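Local coordinates for putative cytoplasmic protein (PDB 4IQN) that is of unknown function but belongs to the DUF5066 family and is probably a cytoplasmic protein of Salmonella, at residues 34-39 with 46-51; 122-127 with 138-143. All blocks are in the same frame, centred on the assembly; numbering follows the deposited sequence.

Interaction 1: residues 34-39 with 46-51; sequences RLRVRK and TETTEL
The guanidinium of Arg36 lies with one face over the backbone of the neighbouring strand, Thr49 C sitting over its centre, while Thr48 OG1 meets it at the edge, in its plane. The setting is a short antiparallel beta hairpin of strands 36-38 and 48-49. Thr48 OG1 accepts a hydrogen bond from Arg36 NH2 (3.2 Å) and a weak one from NE, and the group is further fixed by a salt bridge from Arg36 NH1 to Glu50 OE2 (2.9 Å). The carboxylate, turned 74° against the guanidinium, is approached from above its plane. Bends at chi2 and chi3 (-84° and -65°) fold the arginine back over the partner strand. The second guanidinium, of Arg38, has Thr46 CA over one face; its NH1 is held by Pro43 O.

Val37 and Thr49 exchange both backbone bonds, and Lys39 N reaches Glu47 O (2.9 Å) where the strands give way to the turn. Among the buried leucines, Leu51 sends CD1 against the backbone of Arg36 and CD2 to Leu35 CB (3.9 Å), with Ile87 of strand 86-87 beside it. Between the same two leucines, beyond the Val37-Thr49 pair, a water bridges the two segments, donating to Leu35 O (2.8 Å) and accepting from Leu51 N (2.9 Å).

Interaction 2: residues 122-127 with 138-143; sequences LPALIR and IYITER
Ile126 and Ile138 face each other as a hydrogen-bonded pair in the antiparallel hairpin of strands 124-128 and 135-140, which makes up the first two strands of a four-stranded antiparallel sheet, with 124-128 outermost. Backbone bonds come first: Ile126 N gives to Ile138 O (3.0 Å) and Ile138 N returns to Ile126 O (2.8 Å), both in the carbonyl plane of the acceptor. Ile140 N binds Ala124 O with the donor tilted 28° from that plane. Ile140 is itself the centre of an inverse gamma turn, at which segment 138-143 leaves the pairing.

Apolar contacts divide between the two faces. On one, Ile126 and Ile138 run side by side, and Ile140, bent at chi2 (-59°), brings CD1 to Ile126 CD1 (3.9 Å) while its CB packs on Ala124 CB. On the other, Leu125 lies alongside Tyr139; Leu125 CD2 touches ring atom CD1 of Tyr139 (3.5 Å).

The aromatic contact is a CH-pi interaction. Pro123 CG stands over one face of the Tyr139 ring, 3.7 Å from the centroid and offset toward the rim. Outside the hairpin, Tyr139 OH is hydrogen-bonded to Glu210 OE2, and helix 190-207 packs on Tyr139 through Leu206 and Leu207. At the same proline, Pro123 CB presses on Ile140 O at 3.2 Å.

In the fold
Interactions 1 and 2 illustrate how two small hairpins, belonging to separate sheets and following one another along the chain, can be joined where one strand runs out, next to the edge strand of the other. Their centres lie 10 Å apart. The backbone seam is Lys39 O to Ala124 N (3.0 Å), a probable hydrogen bond between the residue just past strand 36-38 and segment 122-127. Lys39 NZ also faces Glu142 OE2 (3.4 Å), a long and weak ion pair, and Leu51 O receives a weak hydrogen bond from Arg143 NH1, which forms a salt bridge with Glu53. All eight touching residues of interaction 2 are buried, its centre about 8 Å from that of the chain, whereas interaction 1 is partly buried, about 15 Å from it.

Interaction 1: residues 34-39 with 46-51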
loop_
_atom_site.group_PDB
_atom_site.type_symbol
_atom_site.label_atom_id
_atom_site.label_comp_id
_atom_site.label_asym_id
_atom_site.label_seq_id
_atom_site.Cartn_x
_atom_site.Cartn_y
_atom_site.Cartn_z
ATOM N N ARG A 34 -16.916 10.695 1.019
ATOM C CA ARG A 34 -16.411 11.362 2.226
ATOM C C ARG A 34 -14.941 11.021 2.521
ATOM O O ARG A 34 -14.291 11.699 3.331
ATOM C CB ARG A 34 -17.200 10.949 3.487
ATOM C CG ARG A 34 -18.718 10.996 3.439
ATOM C CD ARG A 34 -19.294 10.214 4.631
ATOM N NE ARG A 34 -18.977 10.822 5.932
ATOM C CZ ARG A 34 -18.132 10.357 6.868
ATOM N NH1 ARG A 34 -17.413 9.245 6.706
ATOM N NH2 ARG A 34 -17.987 11.044 8.000
ATOM N N LEU A 35 -14.425 9.963 1.913
ATOM C CA LEU A 35 -13.102 9.462 2.291
ATOM C C LEU A 35 -11.977 10.378 1.839
ATOM O O LEU A 35 -11.991 10.919 0.739
ATOM C CB LEU A 35 -12.861 8.045 1.761
ATOM C CG LEU A 35 -13.829 6.954 2.265
ATOM C CD1 LEU A 35 -13.494 5.664 1.544
ATOM C CD2 LEU A 35 -13.756 6.744 3.771
ATOM N N ARG A 36 -11.014 10.542 2.729
ATOM C CA ARG A 36 -9.773 11.255 2.470
ATOM C C ARG A 36 -8.661 10.441 3.122
ATOM O O ARG A 36 -8.936 9.538 3.920
ATOM C CB ARG A 36 -9.832 12.657 3.086
ATOM C CG ARG A 36 -10.946 13.535 2.516
ATOM C CD ARG A 36 -10.582 14.241 1.226
ATOM N NE ARG A 36 -9.508 15.194 1.472
ATOM C CZ ARG A 36 -8.884 15.903 0.541
ATOM N NH1 ARG A 36 -9.220 15.796 -0.743
ATOM N NH2 ARG A 36 -7.911 16.726 0.909
ATOM N N VAL A 37 -7.408 10.745 2.804
ATOM C CA VAL A 37 -6.287 10.084 3.481
ATOM C C VAL A 37 -5.320 11.154 4.015
ATOM O O VAL A 37 -5.075 12.178 3.348
ATOM C CB VAL A 37 -5.577 9.035 2.547
ATOM C CG1 VAL A 37 -5.160 9.667 1.258
ATOM C CG2 VAL A 37 -4.393 8.361 3.266
ATOM N N ARG A 38 -4.773 10.934 5.215
ATOM C CA ARG A 38 -3.662 11.780 5.677
ATOM C C ARG A 38 -2.538 11.859 4.639
ATOM O O ARG A 38 -2.220 10.856 3.992
ATOM C CB ARG A 38 -3.140 11.299 7.031
ATOM C CG ARG A 38 -4.130 11.553 8.158
ATOM C CD ARG A 38 -4.153 13.010 8.532
ATOM N NE ARG A 38 -4.931 13.245 9.760
ATOM C CZ ARG A 38 -4.447 13.095 10.982
ATOM N NH1 ARG A 38 -3.183 12.712 11.160
ATOM N NH2 ARG A 38 -5.225 13.338 12.037
ATOM N N LYS A 39 -1.974 13.052 4.448
ATOM C CA LYS A 39 -0.893 13.268 3.483
ATOM C C LYS A 39 0.463 12.783 4.006
ATOM O O LYS A 39 1.307 12.337 3.215
ATOM C CB LYS A 39 -0.811 14.755 3.118
ATOM C CG LYS A 39 0.265 15.211 2.142
ATOM C CD LYS A 39 0.065 14.716 0.710
ATOM C CE LYS A 39 1.160 15.199 -0.257
ATOM N NZ LYS A 39 0.942 16.572 -0.756
ATOM N N THR A 46 -2.355 17.058 10.446
ATOM C CA THR A 46 -3.730 16.701 10.053
ATOM C C THR A 46 -4.049 16.941 8.561
ATOM O O THR A 46 -5.191 16.770 8.145
ATOM C CB THR A 46 -4.751 17.472 10.903
ATOM O OG1 THR A 46 -4.580 18.854 10.641
ATOM C CG2 THR A 46 -4.513 17.240 12.395
ATOM N N GLU A 47 -3.067 17.357 7.761
ATOM C CA GLU A 47 -3.315 17.610 6.357
ATOM C C GLU A 47 -3.752 16.337 5.683
ATOM O O GLU A 47 -3.178 15.276 5.913
ATOM C CB GLU A 47 -2.107 18.225 5.658
ATOM C CG GLU A 47 -2.361 18.548 4.183
ATOM C CD GLU A 47 -1.219 19.317 3.519
ATOM O OE1 GLU A 47 -0.267 19.730 4.230
ATOM O OE2 GLU A 47 -1.279 19.509 2.276
ATOM N N THR A 48 -4.760 16.444 4.838
ATOM C CA THR A 48 -5.253 15.284 4.092
ATOM C C THR A 48 -5.155 15.541 2.598
ATOM O O THR A 48 -4.898 16.687 2.153
ATOM C CB THR A 48 -6.715 14.971 4.456
ATOM O OG1 THR A 48 -7.532 16.052 4.032
ATOM C CG2 THR A 48 -6.902 14.801 5.963
ATOM N N THR A 49 -5.343 14.470 1.829
ATOM C CA THR A 49 -5.311 14.524 0.387
ATOM C C THR A 49 -6.262 13.449 -0.155
ATOM O O THR A 49 -6.956 12.783 0.633
ATOM C CB THR A 49 -3.861 14.325 -0.108
ATOM O OG1 THR A 49 -3.795 14.626 -1.496
ATOM C CG2 THR A 49 -3.341 12.872 0.164
ATOM N N GLU A 50 -6.292 13.274 -1.478
ATOM C CA GLU A 50 -7.267 12.378 -2.141
ATOM C C GLU A 50 -6.834 10.919 -2.119
ATOM O O GLU A 50 -5.625 10.621 -2.191
ATOM C CB GLU A 50 -7.476 12.791 -3.606
ATOM C CG GLU A 50 -8.177 14.138 -3.813
ATOM C CD GLU A 50 -7.264 15.349 -3.644
ATOM O OE1 GLU A 50 -6.052 15.280 -3.982
ATOM O OE2 GLU A 50 -7.778 16.396 -3.168
ATOM N N LEU A 51 -7.818 10.024 -2.042
ATOM C CA LEU A 51 -7.566 8.598 -2.226
ATOM C C LEU A 51 -7.194 8.360 -3.685
ATOM O O LEU A 51 -7.577 9.159 -4.569
ATOM C CB LEU A 51 -8.797 7.750 -1.893
ATOM C CG LEU A 51 -8.912 7.210 -0.497
ATOM C CD1 LEU A 51 -9.051 8.359 0.500
ATOM C CD2 LEU A 51 -10.087 6.286 -0.390
HETATM O O HOH W 1 -10.447 11.094 -1.637
#

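Interaction 2: residues 122-127 with 138-143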
loop_
_atom_site.group_PDB
_atom_site.type_symbol
_atom_site.label_atom_id
_atom_site.label_comp_id
_atom_site.label_asym_id
_atom_site.label_seq_id
_atom_site.Cartn_x
_atom_site.Cartn_y
_atom_site.Cartn_z
ATOM N N LEU A 122 8.213 12.470 5.722
ATOM C CA LEU A 122 7.797 11.130 5.221
ATOM C C LEU A 122 6.314 11.163 4.816
ATOM O O LEU A 122 5.493 11.774 5.508
ATOM C CB LEU A 122 8.065 10.031 6.231
ATOM C CG LEU A 122 9.532 9.616 6.427
ATOM C CD1 LEU A 122 9.648 8.818 7.727
ATOM C CD2 LEU A 122 10.035 8.811 5.211
ATOM N N PRO A 123 5.975 10.560 3.670
ATOM C CA PRO A 123 4.601 10.532 3.236
ATOM C C PRO A 123 3.806 9.492 3.984
ATOM O O PRO A 123 4.359 8.550 4.548
ATOM C CB PRO A 123 4.696 10.115 1.764
ATOM C CG PRO A 123 5.940 9.310 1.699
ATOM C CD PRO A 123 6.876 9.941 2.672
ATOM N N ALA A 124 2.493 9.652 3.969
ATOM C CA ALA A 124 1.595 8.638 4.518
ATOM C C ALA A 124 1.701 7.334 3.775
ATOM O O ALA A 124 2.127 7.340 2.639
ATOM C CB ALA A 124 0.157 9.115 4.489
ATOM N N LEU A 125 1.288 6.256 4.425
ATOM C CA LEU A 125 1.218 4.920 3.827
ATOM C C LEU A 125 -0.157 4.352 4.064
ATOM O O LEU A 125 -0.738 4.554 5.103
ATOM C CB LEU A 125 2.237 3.951 4.465
ATOM C CG LEU A 125 3.692 4.388 4.411
ATOM C CD1 LEU A 125 4.586 3.507 5.275
ATOM C CD2 LEU A 125 4.150 4.371 2.968
ATOM N N ILE A 126 -0.660 3.625 3.074
ATOM C CA ILE A 126 -1.828 2.785 3.228
ATOM C C ILE A 126 -1.365 1.364 3.063
ATOM O O ILE A 126 -0.788 1.015 2.006
ATOM C CB ILE A 126 -2.931 3.107 2.192
ATOM C CG1 ILE A 126 -3.518 4.517 2.391
ATOM C CG2 ILE A 126 -4.051 2.089 2.267
ATOM C CD1 ILE A 126 -4.555 4.873 1.328
ATOM N N ARG A 127 -1.639 0.527 4.057
ATOM C CA ARG A 127 -1.201 -0.878 3.995
ATOM C C ARG A 127 -2.125 -1.658 3.096
ATOM O O ARG A 127 -3.342 -1.537 3.188
ATOM C CB ARG A 127 -1.208 -1.501 5.391
ATOM C CG ARG A 127 -0.638 -2.908 5.539
ATOM C CD ARG A 127 0.806 -2.981 5.116
ATOM N NE ARG A 127 1.477 -4.068 5.810
ATOM C CZ ARG A 127 1.609 -5.314 5.352
ATOM N NH1 ARG A 127 1.150 -5.682 4.149
ATOM N NH2 ARG A 127 2.248 -6.184 6.103
ATOM N N ILE A 138 0.513 1.573 -0.370
ATOM C CA ILE A 138 0.302 2.656 -1.247
ATOM C C ILE A 138 1.082 3.822 -0.646
ATOM O O ILE A 138 0.931 4.134 0.558
ATOM C CB ILE A 138 -1.198 2.997 -1.415
ATOM C CG1 ILE A 138 -2.035 1.756 -1.753
ATOM C CG2 ILE A 138 -1.367 4.004 -2.513
ATOM C CD1 ILE A 138 -3.517 2.088 -1.864
ATOM N N TYR A 139 1.903 4.441 -1.480
ATOM C CA TYR A 139 2.852 5.482 -1.052
ATOM C C TYR A 139 2.226 6.818 -1.349
ATOM O O TYR A 139 2.149 7.220 -2.510
ATOM C CB TYR A 139 4.177 5.318 -1.836
ATOM C CG TYR A 139 5.394 5.861 -1.154
ATOM C CD1 TYR A 139 5.835 5.333 0.060
ATOM C CD2 TYR A 139 6.141 6.896 -1.720
ATOM C CE1 TYR A 139 6.979 5.842 0.703
ATOM C CE2 TYR A 139 7.291 7.399 -1.072
ATOM C CZ TYR A 139 7.699 6.874 0.136
ATOM O OH TYR A 139 8.843 7.375 0.785
ATOM N N ILE A 140 1.748 7.515 -0.303
ATOM C CA ILE A 140 0.897 8.678 -0.514
ATOM C C ILE A 140 1.732 9.953 -0.733
ATOM O O ILE A 140 2.010 10.693 0.193
ATOM C CB ILE A 140 -0.050 8.864 0.662
ATOM C CG1 ILE A 140 -0.826 7.590 0.974
ATOM C CG2 ILE A 140 -1.021 10.037 0.412
ATOM C CD1 ILE A 140 -1.694 7.019 -0.150
ATOM N N THR A 141 2.162 10.163 -1.971
ATOM C CA THR A 141 2.944 11.311 -2.362
ATOM C C THR A 141 2.065 12.145 -3.264
ATOM O O THR A 141 1.290 12.973 -2.767
ATOM C CB THR A 141 4.252 10.897 -3.037
ATOM O OG1 THR A 141 3.955 9.907 -4.007
ATOM C CG2 THR A 141 5.193 10.302 -2.024
ATOM N N GLU A 142 2.108 11.901 -4.562
ATOM C CA GLU A 142 1.351 12.710 -5.521
ATOM C C GLU A 142 0.667 11.729 -6.447
ATOM O O GLU A 142 1.252 10.692 -6.786
ATOM C CB GLU A 142 2.262 13.653 -6.332
ATOM C CG GLU A 142 3.072 14.662 -5.527
ATOM C CD GLU A 142 2.192 15.691 -4.795
ATOM O OE1 GLU A 142 1.072 15.969 -5.287
ATOM O OE2 GLU A 142 2.606 16.228 -3.722
ATOM N N ARG A 143 -0.570 12.030 -6.818
ATOM C CA ARG A 143 -1.270 11.226 -7.815
ATOM C C ARG A 143 -0.802 11.515 -9.239
ATOM O O ARG A 143 -0.423 12.623 -9.589
ATOM C CB ARG A 143 -2.771 11.430 -7.698
ATOM C CG ARG A 143 -3.274 11.044 -6.326
ATOM C CD ARG A 143 -4.767 10.762 -6.270
ATOM N NE ARG A 143 -5.548 11.840 -6.842
ATOM C CZ ARG A 143 -6.821 11.717 -7.210
ATOM N NH1 ARG A 143 -7.501 10.550 -7.065
ATOM N NH2 ARG A 143 -7.419 12.763 -7.736
#